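Local coordinates for transferrin binding protein B (PDB 3PQU) that probably binds host transferrin at the outer membrane of a porcine pathogen, as a lipoprotein of its iron-acquisition receptor, at residues Val121-Val126 against Val321-Ser326; Gly272-Gly277 against Tyr294-Phe299; Thr467-Asn472 against Gly480-Lys485; Val440-Ala445 against Glu456-Arg461. All coordinates share one frame; numbering follows the deposited sequence. Where two conformers were deposited one is given.

Contact 1 of 4, residues Val121-Val126 against Val321-Ser326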
loop_
_atom_site.group_PDB
_atom_site.type_symbol
_atom_site.label_atom_id
_atom_site.label_comp_id
_atom_site.label_asym_id
_atom_site.label_seq_id
_atom_site.Cartn_x
_atom_site.Cartn_y
_atom_site.Cartn_z
ATOM N N VAL A 121 1.152 11.179 -1.865
ATOM C CA VAL A 121 0.605 11.052 -0.523
ATOM C C VAL A 121 -0.190 12.290 -0.143
ATOM O O VAL A 121 0.126 13.395 -0.595
ATOM C CB VAL A 121 1.748 10.826 0.488
ATOM C CG1 VAL A 121 1.236 10.942 1.902
ATOM C CG2 VAL A 121 2.400 9.464 0.242
ATOM N N ARG A 122 -1.237 12.087 0.655
ATOM C CA ARG A 122 -1.940 13.166 1.324
ATOM C C ARG A 122 -2.055 12.793 2.803
ATOM O O ARG A 122 -2.333 11.643 3.127
ATOM C CB ARG A 122 -3.354 13.334 0.747
ATOM C CG ARG A 122 -3.409 13.846 -0.685
ATOM C CD ARG A 122 -3.023 15.317 -0.782
ATOM N NE ARG A 122 -3.027 15.766 -2.175
ATOM C CZ ARG A 122 -1.973 15.697 -2.985
ATOM N NH1 ARG A 122 -0.823 15.210 -2.535
ATOM N NH2 ARG A 122 -2.064 16.129 -4.237
ATOM N N SER A 123 -1.863 13.752 3.700
ATOM C CA SER A 123 -2.042 13.449 5.110
ATOM C C SER A 123 -2.371 14.690 5.892
ATOM O O SER A 123 -2.206 15.796 5.390
ATOM C CB SER A 123 -0.794 12.797 5.714
ATOM O OG SER A 123 0.143 13.783 6.126
ATOM N N GLY A 124 -2.805 14.472 7.139
ATOM C CA GLY A 124 -3.011 15.527 8.120
ATOM C C GLY A 124 -4.429 15.483 8.655
ATOM O O GLY A 124 -4.791 14.637 9.476
ATOM N N TYR A 125 -5.251 16.401 8.170
ATOM C CA TYR A 125 -6.574 16.574 8.742
ATOM C C TYR A 125 -7.511 17.221 7.734
ATOM O O TYR A 125 -7.087 17.860 6.760
ATOM C CB TYR A 125 -6.495 17.412 10.025
ATOM C CG TYR A 125 -5.692 18.690 9.858
ATOM C CD1 TYR A 125 -6.219 19.788 9.165
ATOM C CD2 TYR A 125 -4.403 18.796 10.372
ATOM C CE1 TYR A 125 -5.467 20.980 8.987
ATOM C CE2 TYR A 125 -3.643 19.982 10.209
ATOM C CZ TYR A 125 -4.197 21.068 9.515
ATOM O OH TYR A 125 -3.469 22.222 9.337
ATOM N N VAL A 126 -8.792 16.997 7.966
ATOM C CA VAL A 126 -9.845 17.627 7.194
ATOM C C VAL A 126 -10.966 17.860 8.193
ATOM O O VAL A 126 -11.316 16.962 8.961
ATOM C CB VAL A 126 -10.267 16.726 6.025
ATOM C CG1 VAL A 126 -10.397 15.267 6.487
ATOM C CG2 VAL A 126 -11.533 17.236 5.369
ATOM N N VAL A 321 -0.390 10.790 12.627
ATOM C CA VAL A 321 -0.009 10.407 11.274
ATOM C C VAL A 321 1.221 11.239 10.863
ATOM O O VAL A 321 1.544 12.218 11.512
ATOM C CB VAL A 321 -1.160 10.616 10.273
ATOM C CG1 VAL A 321 -2.390 9.816 10.690
ATOM C CG2 VAL A 321 -1.508 12.115 10.132
ATOM N N PHE A 322 1.903 10.835 9.798
ATOM C CA PHE A 322 3.074 11.559 9.309
ATOM C C PHE A 322 3.265 11.236 7.828
ATOM O O PHE A 322 2.762 10.226 7.342
ATOM C CB PHE A 322 4.345 11.208 10.118
ATOM C CG PHE A 322 4.607 9.712 10.238
ATOM C CD1 PHE A 322 5.343 9.021 9.256
ATOM C CD2 PHE A 322 4.132 9.003 11.340
ATOM C CE1 PHE A 322 5.573 7.666 9.373
ATOM C CE2 PHE A 322 4.365 7.629 11.472
ATOM C CZ PHE A 322 5.080 6.959 10.493
ATOM N N ALA A 323 3.952 12.129 7.116
ATOM C CA ALA A 323 4.166 11.993 5.684
ATOM C C ALA A 323 5.411 12.786 5.355
ATOM O O ALA A 323 5.634 13.842 5.926
ATOM C CB ALA A 323 2.974 12.544 4.892
ATOM N N ALA A 324 6.220 12.284 4.435
ATOM C CA ALA A 324 7.477 12.952 4.120
ATOM C C ALA A 324 7.964 12.535 2.726
ATOM O O ALA A 324 7.562 11.489 2.202
ATOM C CB ALA A 324 8.527 12.595 5.193
ATOM N N LYS A 325 8.820 13.346 2.123
ATOM C CA LYS A 325 9.369 12.989 0.824
ATOM C C LYS A 325 10.868 13.172 0.814
ATOM O O LYS A 325 11.405 13.950 1.590
ATOM C CB LYS A 325 8.728 13.796 -0.302
ATOM C CG LYS A 325 9.070 15.253 -0.332
ATOM C CD LYS A 325 8.602 15.866 -1.644
ATOM C CE LYS A 325 8.652 17.390 -1.574
ATOM N NZ LYS A 325 8.090 18.067 -2.791
ATOM N N SER A 326 11.541 12.434 -0.059
ATOM C CA SER A 326 12.975 12.542 -0.157
ATOM C C SER A 326 13.264 13.520 -1.264
ATOM O O SER A 326 12.385 13.834 -2.075
ATOM C CB SER A 326 13.606 11.190 -0.480
ATOM O OG SER A 326 13.225 10.749 -1.769
#
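The methyl of Ala323 touches two side chains of segment 121-126. Val121 brings its CG1 branch, 3.8 Å from Ala323 CB, and Ser123 brings its hydroxyl, with OG 3.3 Å from the same methyl carbon. In Val121 the CG1 branch lies anti to the backbone N (chi1 170°), which turns it to Ala323. Ser123 OG stands between its own backbone N and carbonyl carbon, and that rotation carries the oxygen, more than CB, to the methyl. The backbone of segment 121-126 turns a corner at Gly124, and here the touching group belongs to the other segment: Val321 extends CG2 toward Gly124, 4.0 Å from Gly124 N. At the backbone angles of Gly124 (phi 125°, psi -103°) a CB would press on the carbonyl O of Ser123, which explains the glycine, and Val321 meets bare main chain there.

The strands 121-123 and 321-326 pass 7.2 Å apart at their axes, too far for a shared sheet, so this is face packing between two layers. Strand 121-128 belongs to the five-stranded sheet of the N-lobe handle, strand 318-326 to the N-lobe barrel. Ile153 of the handle also touches Val321, while Ala308 of the barrel touches Val121. Phe322 points away from segment 121-126 at its CB, and its side chain meets Trp176 and Phe233.

No hydrogen bond crosses between the two segments. Small side chains, Ala323 and Ser123 above all, bring the layers together, and the handle is held on the barrel wall here by van der Waals contact between buried groups.

Contact 2 of 4, residues Gly272-Gly277 against Tyr294-Phe299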
loop_
_atom_site.group_PDB
_atom_site.type_symbol
_atom_site.label_atom_id
_atom_site.label_comp_id
_atom_site.label_asym_id
_atom_site.label_seq_id
_atom_site.Cartn_x
_atom_site.Cartn_y
_atom_site.Cartn_z
ATOM N N GLY A 272 8.887 -5.756 2.918
ATOM C CA GLY A 272 8.230 -5.404 1.675
ATOM C C GLY A 272 8.398 -3.902 1.465
ATOM O O GLY A 272 9.503 -3.376 1.633
ATOM N N ASN A 273 7.320 -3.199 1.111
ATOM C CA ASN A 273 7.386 -1.728 1.036
ATOM C C ASN A 273 6.797 -1.051 2.277
ATOM O O ASN A 273 6.439 0.128 2.245
ATOM C CB ASN A 273 6.738 -1.181 -0.239
ATOM C CG ASN A 273 5.283 -1.642 -0.413
ATOM O OD1 ASN A 273 4.562 -1.825 0.555
ATOM N ND2 ASN A 273 4.864 -1.847 -1.656
ATOM N N ARG A 274 6.704 -1.798 3.371
ATOM C CA ARG A 274 6.126 -1.272 4.613
ATOM C C ARG A 274 7.173 -1.199 5.703
ATOM O O ARG A 274 8.255 -1.771 5.577
ATOM C CB ARG A 274 4.981 -2.178 5.066
ATOM C CG ARG A 274 3.877 -2.333 4.010
ATOM C CD ARG A 274 3.266 -0.993 3.601
ATOM N NE ARG A 274 2.346 -0.439 4.612
ATOM C CZ ARG A 274 1.494 0.561 4.390
ATOM N NH1 ARG A 274 1.425 1.123 3.187
ATOM N NH2 ARG A 274 0.709 1.013 5.372
ATOM N N PHE A 275 6.850 -0.503 6.783
ATOM C CA PHE A 275 7.711 -0.516 7.949
ATOM C C PHE A 275 6.882 -0.585 9.223
ATOM O O PHE A 275 5.734 -0.146 9.250
ATOM C CB PHE A 275 8.679 0.699 7.946
ATOM C CG PHE A 275 8.004 2.014 7.662
ATOM C CD1 PHE A 275 7.464 2.774 8.688
ATOM C CD2 PHE A 275 7.908 2.486 6.363
ATOM C CE1 PHE A 275 6.835 3.984 8.415
ATOM C CE2 PHE A 275 7.284 3.704 6.077
ATOM C CZ PHE A 275 6.739 4.442 7.109
ATOM N N ARG A 276 7.467 -1.160 10.267
ATOM C CA ARG A 276 6.769 -1.386 11.529
ATOM C C ARG A 276 7.725 -1.063 12.644
ATOM O O ARG A 276 8.868 -1.527 12.608
ATOM C CB ARG A 276 6.367 -2.854 11.669
ATOM C CG ARG A 276 5.535 -3.429 10.534
ATOM C CD ARG A 276 5.369 -4.962 10.660
ATOM N NE ARG A 276 4.923 -5.555 9.396
ATOM C CZ ARG A 276 5.277 -6.761 8.973
ATOM N NH1 ARG A 276 6.081 -7.503 9.715
ATOM N NH2 ARG A 276 4.830 -7.222 7.811
ATOM N N GLY A 277 7.267 -0.300 13.643
ATOM C CA GLY A 277 8.111 0.012 14.789
ATOM C C GLY A 277 7.418 0.720 15.940
ATOM O O GLY A 277 6.277 0.409 16.309
ATOM N N TYR A 294 2.986 0.733 18.426
ATOM C CA TYR A 294 2.120 0.430 17.288
ATOM C C TYR A 294 2.252 1.448 16.158
ATOM O O TYR A 294 1.292 2.130 15.800
ATOM C CB TYR A 294 0.672 0.339 17.765
ATOM C CG TYR A 294 0.518 -0.709 18.842
ATOM C CD1 TYR A 294 0.429 -2.059 18.518
ATOM C CD2 TYR A 294 0.485 -0.348 20.186
ATOM C CE1 TYR A 294 0.307 -3.028 19.507
ATOM C CE2 TYR A 294 0.364 -1.312 21.183
ATOM C CZ TYR A 294 0.280 -2.641 20.835
ATOM O OH TYR A 294 0.158 -3.578 21.822
ATOM N N LEU A 295 3.452 1.536 15.600
ATOM C CA LEU A 295 3.705 2.410 14.469
ATOM C C LEU A 295 3.814 1.562 13.206
ATOM O O LEU A 295 4.528 0.563 13.194
ATOM C CB LEU A 295 5.005 3.192 14.687
ATOM C CG LEU A 295 5.409 4.170 13.568
ATOM C CD1 LEU A 295 6.019 5.449 14.150
ATOM C CD2 LEU A 295 6.358 3.511 12.558
ATOM N N GLU A 296 3.116 1.972 12.145
ATOM C CA GLU A 296 3.161 1.243 10.880
ATOM C C GLU A 296 2.933 2.238 9.775
ATOM O O GLU A 296 2.114 3.143 9.915
ATOM C CB GLU A 296 2.073 0.159 10.833
ATOM C CG GLU A 296 2.297 -0.932 9.771
ATOM C CD GLU A 296 1.863 -0.550 8.350
ATOM O OE1 GLU A 296 1.196 0.492 8.154
ATOM O OE2 GLU A 296 2.175 -1.318 7.411
ATOM N N GLY A 297 3.670 2.085 8.687
ATOM C CA GLY A 297 3.507 2.936 7.523
ATOM C C GLY A 297 4.096 2.285 6.273
ATOM O O GLY A 297 4.473 1.111 6.289
ATOM N N GLY A 298 4.170 3.042 5.184
ATOM C CA GLY A 298 4.710 2.511 3.944
ATOM C C GLY A 298 5.362 3.531 3.029
ATOM O O GLY A 298 5.213 4.742 3.226
ATOM N N PHE A 299 6.091 3.029 2.028
ATOM C CA PHE A 299 6.646 3.850 0.963
ATOM C C PHE A 299 5.687 3.919 -0.227
ATOM O O PHE A 299 5.076 2.927 -0.619
ATOM C CB PHE A 299 8.037 3.311 0.540
ATOM C CG PHE A 299 9.039 3.352 1.646
ATOM C CD1 PHE A 299 9.713 4.529 1.947
ATOM C CD2 PHE A 299 9.259 2.240 2.433
ATOM C CE1 PHE A 299 10.625 4.569 2.998
ATOM C CE2 PHE A 299 10.160 2.281 3.492
ATOM C CZ PHE A 299 10.849 3.440 3.760
HETATM O O HOH W 1 3.328 0.972 0.862
HETATM O O HOH W 2 2.842 -3.897 7.927
#
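Strands 274-277 and 294-299 run antiparallel with axes 4.6 Å apart, joined by paired backbone bonds between Phe275 and Gly297 and between Gly277 and Leu295, while Phe299 N closes the end on Asn273 O. On the face with Arg274, the guanidinium grips Glu296 side-on in a salt bridge: NE gives a bond of 2.9 Å to OE2 and NH2 one of 2.9 Å to OE1. The arginine chain bends at chi2 and chi3 to fold back over the neighbouring strand, and guanidinium and carboxylate come nearly coplanar, 26° apart. Gly298 N lies over the centre of the guanidinium face. Water 1 binds Arg274 NH1 and Phe299 O, and water 2 links Arg276 NE to Glu296 OE2, although Arg276 also forms a salt bridge with Glu32. Tyr300 OH takes a further bond from Arg274 NH1.

This hairpin is part of the closed antiparallel barrel of the N-lobe, and the opposite face of the strand pair is apolar. There the Phe275 ring lies across Gly297, whose CA is 3.9 Å from the ring centroid in a CH-pi contact. Phe275 also turns its edge to the face of Phe299, a T-shaped pair with planes at 64° and centroids 5.3 Å apart. Leu295 CD2 meets the Phe275 ring at its edge, 4.1 Å from CD1, and Met307 of the next strand touches both phenylalanines.

Contact 3 of 4, residues Thr467-Asn472 against Gly480-Lys485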
loop_
_atom_site.group_PDB
_atom_site.type_symbol
_atom_site.label_atom_id
_atom_site.label_comp_id
_atom_site.label_asym_id
_atom_site.label_seq_id
_atom_site.Cartn_x
_atom_site.Cartn_y
_atom_site.Cartn_z
ATOM N N THR A 467 5.807 -25.476 -18.727
ATOM C CA THR A 467 6.813 -24.453 -18.956
ATOM C C THR A 467 8.157 -24.960 -18.453
ATOM O O THR A 467 8.249 -25.522 -17.363
ATOM C CB THR A 467 6.463 -23.133 -18.272
ATOM O OG1 THR A 467 6.363 -23.330 -16.856
ATOM C CG2 THR A 467 5.149 -22.606 -18.807
ATOM N N GLU A 468 9.191 -24.777 -19.265
ATOM C CA GLU A 468 10.522 -25.256 -18.929
ATOM C C GLU A 468 11.541 -24.188 -19.277
ATOM O O GLU A 468 11.521 -23.633 -20.374
ATOM C CB GLU A 468 10.839 -26.546 -19.690
ATOM C CG GLU A 468 9.790 -27.636 -19.515
ATOM C CD GLU A 468 10.164 -28.930 -20.215
ATOM O OE1 GLU A 468 11.171 -28.940 -20.960
ATOM O OE2 GLU A 468 9.444 -29.935 -20.016
ATOM N N PHE A 469 12.430 -23.897 -18.337
ATOM C CA PHE A 469 13.421 -22.856 -18.548
ATOM C C PHE A 469 14.810 -23.373 -18.237
ATOM O O PHE A 469 15.028 -24.035 -17.225
ATOM C CB PHE A 469 13.104 -21.628 -17.690
ATOM C CG PHE A 469 11.886 -20.869 -18.148
ATOM C CD1 PHE A 469 12.016 -19.714 -18.913
ATOM C CD2 PHE A 469 10.612 -21.316 -17.829
ATOM C CE1 PHE A 469 10.899 -19.021 -19.351
ATOM C CE2 PHE A 469 9.490 -20.624 -18.257
ATOM C CZ PHE A 469 9.633 -19.476 -19.020
ATOM N N ASP A 470 15.748 -23.091 -19.126
ATOM C CA ASP A 470 17.143 -23.275 -18.795
ATOM C C ASP A 470 17.645 -21.909 -18.370
ATOM O O ASP A 470 17.542 -20.933 -19.118
ATOM C CB ASP A 470 17.938 -23.820 -19.987
ATOM C CG ASP A 470 17.484 -25.206 -20.401
ATOM O OD1 ASP A 470 17.282 -25.428 -21.615
ATOM O OD2 ASP A 470 17.319 -26.069 -19.511
ATOM N N VAL A 471 18.151 -21.839 -17.149
ATOM C CA VAL A 471 18.668 -20.590 -16.616
ATOM C C VAL A 471 20.176 -20.680 -16.416
ATOM O O VAL A 471 20.663 -21.533 -15.669
ATOM C CB VAL A 471 17.966 -20.212 -15.297
ATOM C CG1 VAL A 471 18.633 -19.002 -14.663
ATOM C CG2 VAL A 471 16.488 -19.929 -15.553
ATOM N N ASN A 472 20.912 -19.817 -17.108
ATOM C CA ASN A 472 22.367 -19.793 -16.997
ATOM C C ASN A 472 22.816 -18.517 -16.305
ATOM O O ASN A 472 22.931 -17.465 -16.938
ATOM C CB ASN A 472 23.018 -19.892 -18.375
ATOM C CG ASN A 472 24.499 -20.223 -18.303
ATOM O OD1 ASN A 472 25.243 -19.652 -17.504
ATOM N ND2 ASN A 472 24.938 -21.147 -19.155
ATOM N N GLY A 480 13.431 -20.379 -22.546
ATOM C CA GLY A 480 12.198 -20.974 -22.081
ATOM C C GLY A 480 11.406 -21.653 -23.168
ATOM O O GLY A 480 11.479 -21.287 -24.337
ATOM N N LYS A 481 10.639 -22.656 -22.764
ATOM C CA LYS A 481 9.738 -23.351 -23.661
ATOM C C LYS A 481 8.378 -23.432 -22.983
ATOM O O LYS A 481 8.288 -23.814 -21.821
ATOM C CB LYS A 481 10.271 -24.754 -23.967
ATOM C CG LYS A 481 11.653 -24.777 -24.620
ATOM C CD LYS A 481 12.118 -26.201 -24.894
ATOM C CE LYS A 481 13.350 -26.211 -25.796
ATOM N NZ LYS A 481 13.775 -27.590 -26.179
ATOM N N LEU A 482 7.327 -23.057 -23.705
ATOM C CA LEU A 482 5.963 -23.153 -23.195
ATOM C C LEU A 482 5.078 -24.019 -24.093
ATOM O O LEU A 482 4.920 -23.733 -25.283
ATOM C CB LEU A 482 5.354 -21.765 -23.048
ATOM C CG LEU A 482 5.817 -20.970 -21.829
ATOM C CD1 LEU A 482 7.031 -20.121 -22.140
ATOM C CD2 LEU A 482 4.686 -20.103 -21.376
ATOM N N PHE A 483 4.486 -25.066 -23.518
ATOM C CA PHE A 483 3.799 -26.090 -24.320
ATOM C C PHE A 483 2.280 -26.063 -24.187
ATOM O O PHE A 483 1.739 -25.710 -23.143
ATOM C CB PHE A 483 4.265 -27.494 -23.919
ATOM C CG PHE A 483 5.727 -27.750 -24.145
ATOM C CD1 PHE A 483 6.684 -27.141 -23.346
ATOM C CD2 PHE A 483 6.141 -28.633 -25.132
ATOM C CE1 PHE A 483 8.032 -27.384 -23.545
ATOM C CE2 PHE A 483 7.491 -28.887 -25.335
ATOM C CZ PHE A 483 8.437 -28.260 -24.539
ATOM N N ASP A 484 1.599 -26.467 -25.251
ATOM C CA ASP A 484 0.176 -26.763 -25.179
ATOM C C ASP A 484 0.033 -28.154 -24.555
ATOM O O ASP A 484 1.005 -28.918 -24.505
ATOM C CB ASP A 484 -0.433 -26.732 -26.586
ATOM C CG ASP A 484 -1.934 -26.953 -26.582
ATOM O OD1 ASP A 484 -2.482 -27.321 -27.645
ATOM O OD2 ASP A 484 -2.568 -26.767 -25.521
ATOM N N LYS A 485 -1.161 -28.485 -24.068
ATOM C CA LYS A 485 -1.407 -29.832 -23.564
ATOM C C LYS A 485 -1.315 -30.807 -24.729
ATOM O O LYS A 485 -1.803 -30.522 -25.821
ATOM C CB LYS A 485 -2.775 -29.935 -22.882
ATOM C CG LYS A 485 -3.953 -30.032 -23.833
ATOM C CD LYS A 485 -5.293 -30.089 -23.094
ATOM C CE LYS A 485 -5.508 -31.414 -22.361
ATOM N NZ LYS A 485 -4.685 -31.545 -21.122
#
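Glu468 and Lys481 face each other as an antiparallel hydrogen-bonded pair, and two backbone bonds join them: Glu468 N to Lys481 O at 2.9 Å and Lys481 N to Glu468 O at 2.7 Å. Further along, Asp470 pairs with Asn479. The side chains of Glu468 and Lys481 rise from the same face of the sheet without forming a salt bridge, Glu468 OE1 and Lys481 NZ being 6.0 Å apart. The extended lysine chain leads away from the neighbouring strand. Glu468 CD instead lies 4.2 Å from Phe483 CE1, obliquely to that ring. Lys438 is a long, weak ion partner of the glutamate.

Strands 467-472 and 477-482 form a beta hairpin in the C-lobe barrel, and the other face of this pair is largely apolar. Thr467 and Leu482 lie side by side, pointing the same way, with Thr467 CG2 3.5 Å from Leu482 CG. The threonine methyl is anti to its carbonyl carbon, and OG1 makes weak bonds to Thr442 O and Gly563 O. The Phe469 ring lays a face over Gly480, CD1 being 3.4 Å from Gly480 CA, and its CZ reaches Leu482 CD1 at 4.1 Å. Phe562 meets both Phe469 and Leu482.

Contact 4 of 4, residues Val440-Ala445 against Glu456-Arg461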
loop_
_atom_site.group_PDB
_atom_site.type_symbol
_atom_site.label_atom_id
_atom_site.label_comp_id
_atom_site.label_asym_id
_atom_site.label_seq_id
_atom_site.Cartn_x
_atom_site.Cartn_y
_atom_site.Cartn_z
ATOM N N VAL A 440 10.828 -25.733 -14.071
ATOM C CA VAL A 440 9.588 -26.207 -14.675
ATOM C C VAL A 440 8.359 -25.691 -13.932
ATOM O O VAL A 440 8.352 -25.607 -12.705
ATOM C CB VAL A 440 9.525 -27.752 -14.771
ATOM C CG1 VAL A 440 10.828 -28.317 -15.344
ATOM C CG2 VAL A 440 9.227 -28.357 -13.417
ATOM N N GLY A 441 7.329 -25.343 -14.695
ATOM C CA GLY A 441 6.070 -24.878 -14.143
ATOM C C GLY A 441 4.953 -24.993 -15.165
ATOM O O GLY A 441 4.989 -25.858 -16.057
ATOM N N THR A 442 3.964 -24.116 -15.036
ATOM C CA THR A 442 2.826 -24.083 -15.940
ATOM C C THR A 442 2.543 -22.625 -16.301
ATOM O O THR A 442 3.415 -21.775 -16.127
ATOM C CB THR A 442 1.594 -24.751 -15.301
ATOM O OG1 THR A 442 0.556 -24.890 -16.275
ATOM C CG2 THR A 442 1.089 -23.932 -14.101
ATOM N N TRP A 443 1.344 -22.336 -16.806
ATOM C CA TRP A 443 0.993 -20.978 -17.214
ATOM C C TRP A 443 -0.482 -20.819 -17.535
ATOM O O TRP A 443 -1.214 -21.798 -17.655
ATOM C CB TRP A 443 1.822 -20.538 -18.426
ATOM C CG TRP A 443 1.671 -21.416 -19.643
ATOM C CD1 TRP A 443 1.790 -22.779 -19.694
ATOM C CD2 TRP A 443 1.407 -20.989 -20.987
ATOM N NE1 TRP A 443 1.607 -23.225 -20.983
ATOM C CE2 TRP A 443 1.369 -22.148 -21.797
ATOM C CE3 TRP A 443 1.193 -19.743 -21.586
ATOM C CZ2 TRP A 443 1.128 -22.097 -23.170
ATOM C CZ3 TRP A 443 0.954 -19.692 -22.947
ATOM C CH2 TRP A 443 0.918 -20.865 -23.725
ATOM N N ASP A 444 -0.914 -19.570 -17.649
ATOM C CA ASP A 444 -2.249 -19.257 -18.128
ATOM C C ASP A 444 -2.068 -18.301 -19.288
ATOM O O ASP A 444 -1.154 -17.481 -19.282
ATOM C CB ASP A 444 -3.097 -18.604 -17.034
ATOM C CG ASP A 444 -3.584 -19.601 -15.998
ATOM O OD1 ASP A 444 -4.206 -20.616 -16.386
ATOM O OD2 ASP A 444 -3.343 -19.364 -14.794
ATOM N N ALA A 445 -2.921 -18.414 -20.296
ATOM C CA ALA A 445 -2.827 -17.522 -21.437
ATOM C C ALA A 445 -4.112 -17.483 -22.238
ATOM O O ALA A 445 -5.009 -18.303 -22.046
ATOM C CB ALA A 445 -1.673 -17.927 -22.324
ATOM N N GLU A 456 -4.459 -23.412 -19.547
ATOM C CA GLU A 456 -4.935 -23.498 -18.173
ATOM C C GLU A 456 -3.907 -24.189 -17.287
ATOM O O GLU A 456 -3.471 -25.301 -17.572
ATOM C CB GLU A 456 -6.278 -24.233 -18.114
ATOM C CG GLU A 456 -7.412 -23.518 -18.835
ATOM C CD GLU A 456 -8.420 -22.902 -17.883
ATOM O OE1 GLU A 456 -8.900 -23.620 -16.980
ATOM O OE2 GLU A 456 -8.737 -21.703 -18.042
ATOM N N ALA A 457 -3.517 -23.517 -16.211
ATOM C CA ALA A 457 -2.483 -24.033 -15.323
ATOM C C ALA A 457 -2.817 -25.430 -14.814
ATOM O O ALA A 457 -3.952 -25.702 -14.433
ATOM C CB ALA A 457 -2.281 -23.086 -14.159
ATOM N N ASP A 458 -1.822 -26.313 -14.816
ATOM C CA ASP A 458 -1.986 -27.656 -14.262
ATOM C C ASP A 458 -0.652 -28.213 -13.787
ATOM O O ASP A 458 0.390 -27.586 -13.974
ATOM C CB ASP A 458 -2.637 -28.601 -15.279
ATOM C CG ASP A 458 -1.734 -28.906 -16.465
ATOM O OD1 ASP A 458 -2.263 -29.293 -17.530
ATOM O OD2 ASP A 458 -0.501 -28.765 -16.338
ATOM N N ASN A 459 -0.687 -29.390 -13.174
ATOM C CA ASN A 459 0.523 -30.025 -12.656
ATOM C C ASN A 459 0.950 -31.274 -13.427
ATOM O O ASN A 459 1.777 -32.053 -12.947
ATOM C CB ASN A 459 0.360 -30.358 -11.171
ATOM C CG ASN A 459 -0.937 -31.098 -10.876
ATOM O OD1 ASN A 459 -1.768 -31.305 -11.765
ATOM N ND2 ASN A 459 -1.116 -31.498 -9.621
ATOM N N ASN A 460 0.388 -31.464 -14.617
ATOM C CA ASN A 460 0.792 -32.573 -15.478
ATOM C C ASN A 460 2.133 -32.289 -16.156
ATOM O O ASN A 460 2.184 -31.677 -17.224
ATOM C CB ASN A 460 -0.290 -32.870 -16.521
ATOM C CG ASN A 460 -0.000 -34.128 -17.330
ATOM O OD1 ASN A 460 1.050 -34.752 -17.182
ATOM N ND2 ASN A 460 -0.936 -34.500 -18.191
ATOM N N ARG A 461 3.217 -32.733 -15.525
ATOM C CA ARG A 461 4.566 -32.454 -16.006
ATOM C C ARG A 461 4.847 -33.150 -17.328
ATOM O O ARG A 461 5.765 -32.771 -18.053
ATOM C CB ARG A 461 5.602 -32.906 -14.977
ATOM C CG ARG A 461 5.439 -32.276 -13.605
ATOM C CD ARG A 461 6.417 -32.884 -12.612
ATOM N NE ARG A 461 7.807 -32.582 -12.947
ATOM C CZ ARG A 461 8.595 -31.789 -12.225
ATOM N NH1 ARG A 461 8.135 -31.218 -11.117
ATOM N NH2 ARG A 461 9.846 -31.574 -12.608
#
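Thr442 and Asp444, two residues of a C-lobe barrel strand, use their side chains to hold the irregular loop that follows strand 452-455. Each takes a backbone N-H from it. Asp458 N points to Thr442 OG1 at 3.1 Å, in a fairly straight bond of 160°, and Ala457 N points to Asp444 OD1 at 3.0 Å. The second donor comes from above the carboxylate plane, 43° out of it. Trp443 O lies close to Ala457 N as well, but the angle is poor and the amide is served by the aspartate.

A chi1 of -171° sets the Thr442 hydroxyl opposite its own N and aims it at the loop; the hydroxyl donates to Tyr465 O while its oxygen accepts from Asp458 N, so it joins two points of the connection to strand 467-472. Ala457 O accepts a bond from Lys376 NZ, and Trp443 NE1 donates to Phe483 O, so polar groups of both segments also have partners outside them. Phe402 of the C-lobe handle touches both Thr442 and Asp444.

Between the two bonds the methyls of Thr442 and Ala457 press together, CG2 to CB at 3.5 Å, tighter than usual. At the far end Arg461 crosses Val440 at about a right angle. Its NH2 is hydrogen-bonded to Gln567 OE1, while one face of the guanidinium rests on the valine, with NH2 3.4 Å from Val440 CG2.

Overall arrangement
The four contacts fall into two groups, one in each lobe. Contacts 1 and 2 have centres 14 Å apart and both reach the N-lobe barrel sheet; contact 2 is nested within the loop that contact 1 closes, and Phe322 packs against Leu295 and Phe275. Contacts 4 and 3 follow in that order, centres 10 Å apart in the C-lobe barrel, where strands 436-448 and 467-472 are neighbours and Leu482 packs on Trp443. Between the lobes, contacts 2 and 4 are about 23 Å apart at their nearest atoms. Of the four, only contact 1 has one segment in a handle and the other in a barrel, so the set samples both barrel walls and one handle interface of this bilobal receptor protein.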